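Side-chain contacts in probable CoA-transferase alpha subunit (Rhodococcus jostii, PDB 6COJ), which binds a coenzyme A thioester of a spiro-bicyclic acid and probably acts as a CoA transferase or on related CoA thioesters: residues 268-271 against 272-276; 283-287 against 288-292. The protein carries 1 engineered substitution. One frame throughout, in Å; residues are numbered along the deposited sequence. Where two conformers were deposited one is given.

Contact 1: 268-271 against 272-276; sequences QRHY and AESAK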
# COMPACT_ATOMS: atom_id res chain seq x y z
N GLN A 268 -6.28 -26.27 -19.38
CA GLN A 268 -7.30 -25.85 -18.43
C GLN A 268 -8.69 -26.28 -18.88
O GLN A 268 -9.50 -26.72 -18.07
CB GLN A 268 -7.26 -24.34 -18.19
CG GLN A 268 -8.33 -23.92 -17.20
CD GLN A 268 -8.13 -22.51 -16.72
OE1 GLN A 268 -7.37 -22.27 -15.79
NE2 GLN A 268 -8.83 -21.58 -17.33
N ARG A 269 -8.96 -26.18 -20.18
CA ARG A 269 -10.22 -26.70 -20.71
C ARG A 269 -10.36 -28.19 -20.43
O ARG A 269 -11.45 -28.65 -20.08
CB ARG A 269 -10.34 -26.42 -22.21
CG ARG A 269 -10.76 -25.00 -22.51
CD ARG A 269 -11.15 -24.82 -23.96
NE ARG A 269 -10.04 -25.02 -24.88
CZ ARG A 269 -9.26 -24.05 -25.32
NH1 ARG A 269 -9.43 -22.80 -24.91
NH2 ARG A 269 -8.28 -24.33 -26.17
N HIS A 270 -9.27 -28.95 -20.56
CA HIS A 270 -9.33 -30.38 -20.28
C HIS A 270 -9.60 -30.65 -18.80
O HIS A 270 -10.38 -31.55 -18.46
CB HIS A 270 -8.03 -31.05 -20.73
CG HIS A 270 -8.00 -32.53 -20.51
ND1 HIS A 270 -8.82 -33.40 -21.20
CD2 HIS A 270 -7.25 -33.30 -19.69
CE1 HIS A 270 -8.58 -34.64 -20.81
NE2 HIS A 270 -7.63 -34.60 -19.89
N TYR A 271 -8.97 -29.88 -17.91
CA TYR A 271 -9.27 -29.98 -16.49
C TYR A 271 -10.76 -29.76 -16.23
O TYR A 271 -11.41 -30.56 -15.54
CB TYR A 271 -8.42 -28.97 -15.71
CG TYR A 271 -9.02 -28.52 -14.40
CD1 TYR A 271 -8.96 -29.33 -13.26
CD2 TYR A 271 -9.65 -27.29 -14.29
CE1 TYR A 271 -9.52 -28.93 -12.06
CE2 TYR A 271 -10.22 -26.88 -13.09
CZ TYR A 271 -10.15 -27.70 -11.98
OH TYR A 271 -10.70 -27.29 -10.78
N ALA A 272 -11.32 -28.69 -16.80
CA ALA A 272 -12.71 -28.34 -16.52
C ALA A 272 -13.66 -29.39 -17.08
O ALA A 272 -14.60 -29.82 -16.39
CB ALA A 272 -13.02 -26.95 -17.09
N GLU A 273 -13.43 -29.83 -18.32
CA GLU A 273 -14.29 -30.85 -18.91
C GLU A 273 -14.13 -32.20 -18.21
O GLU A 273 -15.08 -33.00 -18.20
CB GLU A 273 -14.02 -30.98 -20.41
CG GLU A 273 -14.66 -29.88 -21.24
CD GLU A 273 -13.83 -29.52 -22.46
OE1 GLU A 273 -12.87 -30.26 -22.77
OE2 GLU A 273 -14.13 -28.50 -23.10
N SER A 274 -12.97 -32.47 -17.63
CA SER A 274 -12.80 -33.74 -16.93
C SER A 274 -13.59 -33.81 -15.63
O SER A 274 -13.85 -34.91 -15.13
CB SER A 274 -11.32 -34.04 -16.70
OG SER A 274 -10.66 -34.28 -17.94
N ALA A 275 -13.99 -32.66 -15.08
CA ALA A 275 -14.77 -32.63 -13.85
C ALA A 275 -16.23 -33.03 -14.05
O ALA A 275 -16.95 -33.21 -13.06
CB ALA A 275 -14.68 -31.23 -13.22
N LYS A 276 -16.69 -33.18 -15.30
CA LYS A 276 -18.12 -33.35 -15.54
C LYS A 276 -18.64 -34.72 -15.10
O LYS A 276 -19.78 -34.82 -14.63
CB LYS A 276 -18.45 -33.11 -17.02
CG LYS A 276 -17.72 -31.94 -17.61
CD LYS A 276 -18.38 -31.43 -18.87
CE LYS A 276 -18.13 -29.94 -19.01
NZ LYS A 276 -19.31 -29.21 -19.52
O HOH W 1 -13.89 -26.71 -20.55
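Ser-274 and His-270 meet one turn apart near the end of helix 265-274. From Ser-274 CB outward, the side chain first lies against the backbone, with CB 3.2 Å from His-270 O. Its OG then turns back along the helix, because it stands anti to the carbonyl carbon and beside the backbone N (chi1 -68°). There it donates a hydrogen bond of 2.8 Å to His-270 O. The backbone N of Ser-274 donates to His-270 O as well, at 2.9 Å. The two donors come from opposite faces of the carbonyl plane, so two bonds grip this oxygen. The buried hydroxyl thus gives its proton to the helix itself, a usual arrangement for a helical serine.

The same OG also lies over one face of the His-270 ring. It sits 3.5 Å above the plane, nearer the rim than the middle, and His-270 CE1 is 3.6 Å from Ser-274 OG. His-270 carries its ring CG anti to the backbone N (chi1 -179°), which helps bring one ring face to Ser-274 OG.

In one of its two conformers, Glu-273 folds back over Arg-269 O. A water donates to Arg-269 O at 3.2 Å. Its weak bond to Glu-273 OE2, at 3.1 Å, holds for that conformer only.

The rest of the helix is packed into the protein. Gln-268 is hydrogen-bonded to Ser-43 and Leu-91, and the Tyr-271 hydroxyl to Asp-98. Ala-275 packs on Pro-99 and Trp-100 of helix 99-106. A separate face looks toward the last two helices: Ser-274 rests on Trp-281 and Phe-284 of helix 278-288, while the His-270 ring meets Phe-303 of helix 293-306.

Contact 2: 283-287 against 288-292; sequences QFVAT and YLSGS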
# COMPACT_ATOMS: atom_id res chain seq x y z
N GLN A 283 -9.95 -40.65 -14.78
CA GLN A 283 -8.92 -40.71 -15.81
C GLN A 283 -7.97 -39.53 -15.68
O GLN A 283 -6.75 -39.68 -15.83
CB GLN A 283 -9.58 -40.72 -17.18
CG GLN A 283 -8.61 -41.06 -18.31
CD GLN A 283 -7.80 -42.30 -18.00
OE1 GLN A 283 -6.60 -42.23 -17.74
NE2 GLN A 283 -8.47 -43.46 -18.02
N PHE A 284 -8.51 -38.33 -15.42
CA PHE A 284 -7.65 -37.18 -15.19
C PHE A 284 -6.74 -37.41 -13.99
O PHE A 284 -5.54 -37.15 -14.04
CB PHE A 284 -8.52 -35.94 -14.97
CG PHE A 284 -7.75 -34.66 -14.89
CD1 PHE A 284 -7.24 -34.21 -13.68
CD2 PHE A 284 -7.54 -33.89 -16.02
CE1 PHE A 284 -6.54 -33.02 -13.60
CE2 PHE A 284 -6.83 -32.69 -15.96
CZ PHE A 284 -6.33 -32.26 -14.75
N VAL A 285 -7.31 -37.94 -12.90
CA VAL A 285 -6.52 -38.25 -11.70
C VAL A 285 -5.45 -39.28 -12.03
O VAL A 285 -4.28 -39.12 -11.66
CB VAL A 285 -7.45 -38.71 -10.57
CG1 VAL A 285 -6.66 -39.38 -9.46
CG2 VAL A 285 -8.26 -37.53 -10.04
N ALA A 286 -5.83 -40.35 -12.73
CA ALA A 286 -4.87 -41.41 -13.05
C ALA A 286 -3.71 -40.87 -13.89
O ALA A 286 -2.55 -41.24 -13.67
CB ALA A 286 -5.56 -42.56 -13.78
N THR A 287 -4.00 -39.98 -14.83
CA THR A 287 -2.97 -39.50 -15.74
C THR A 287 -2.12 -38.38 -15.13
O THR A 287 -0.91 -38.35 -15.33
CB THR A 287 -3.59 -39.04 -17.06
OG1 THR A 287 -4.26 -40.14 -17.69
CG2 THR A 287 -2.52 -38.50 -18.01
N TYR A 288 -2.74 -37.47 -14.37
CA TYR A 288 -2.06 -36.24 -13.97
C TYR A 288 -1.79 -36.11 -12.48
O TYR A 288 -0.81 -35.46 -12.11
CB TYR A 288 -2.84 -35.00 -14.45
CG TYR A 288 -2.98 -34.98 -15.95
CD1 TYR A 288 -1.91 -34.61 -16.75
CD2 TYR A 288 -4.15 -35.41 -16.56
CE1 TYR A 288 -2.01 -34.63 -18.13
CE2 TYR A 288 -4.26 -35.43 -17.94
CZ TYR A 288 -3.19 -35.04 -18.72
OH TYR A 288 -3.30 -35.07 -20.09
N LEU A 289 -2.60 -36.71 -11.61
CA LEU A 289 -2.54 -36.41 -10.19
C LEU A 289 -2.19 -37.61 -9.32
O LEU A 289 -2.37 -37.55 -8.10
CB LEU A 289 -3.86 -35.78 -9.72
CG LEU A 289 -4.37 -34.56 -10.50
CD1 LEU A 289 -5.71 -34.09 -9.97
CD2 LEU A 289 -3.34 -33.43 -10.45
N SER A 290 -1.68 -38.70 -9.90
CA SER A 290 -1.41 -39.91 -9.13
C SER A 290 0.07 -40.19 -8.96
O SER A 290 0.43 -41.25 -8.41
CB SER A 290 -2.13 -41.10 -9.76
OG SER A 290 -3.53 -40.91 -9.72
N GLY A 291 0.94 -39.29 -9.40
CA GLY A 291 2.37 -39.44 -9.28
C GLY A 291 3.01 -38.18 -8.71
O GLY A 291 2.39 -37.44 -7.94
N SER A 292 4.26 -37.95 -9.11
CA SER A 292 5.02 -36.80 -8.64
C SER A 292 4.76 -35.57 -9.50
O SER A 292 4.03 -35.62 -10.50
CB SER A 292 6.51 -37.13 -8.67
OG SER A 292 6.96 -37.27 -10.01
O HOH W 2 -0.66 -39.67 -12.47
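This is a local contact at the C-terminal end of helix 278-288, where the chain turns into the short loop before helix 293-306. Phe-284 and Tyr-288 pack one turn apart. Their rings are oblique, with centroids 5.0 Å apart and planes at 41°. Tyr-288 CD2 lies over one face of the Phe-284 ring, while Leu-289 CD1 meets its edge in plane, 3.9 Å from Phe-284 CE1. One face of the Tyr-288 ring takes a CH-pi contact from Thr-287 CG2, 3.6 Å from the ring centroid. That methyl stands beside the carbonyl carbon of Thr-287, the side from which Tyr-288 follows.

The last turn is closed by polar groups. Val-285 O accepts from Leu-289 N at 2.9 Å and from Ser-290 OG at 2.7 Å, on opposite faces of its plane. The hydroxyl comes from above that plane. A water donates to Ala-286 O and accepts from Ser-290 N, so it bridges the end of the helix to the loop.

The Phe-284 ring stacks with Trp-281 and touches Tyr-271 of helix 265-274. Tyr-288 packs on Tyr-296, Ala-299 and Phe-303 of helix 293-306, and Leu-289 on Arg-52 and Leu-55 of helix 48-56.

Overall arrangement
The two contacts come in series near the C-terminus, with centres about 13 Å apart. Contact 1 lies on helix 265-274. Contact 2 spans the end of the next helix, 278-288, and the loop leading to helix 293-306. They touch directly: Phe-284 packs against His-270, which also meets Tyr-288. Helix 293-306 packs against both contacts. The three last helices therefore pack together. They follow strand 244-247, an outermost strand of the parallel sheet within this chain. The centres of contacts 1 and 2 lie about 20 Å and 22 Å from the centre of the chain, on the same side of it, and contact 2 is the less buried.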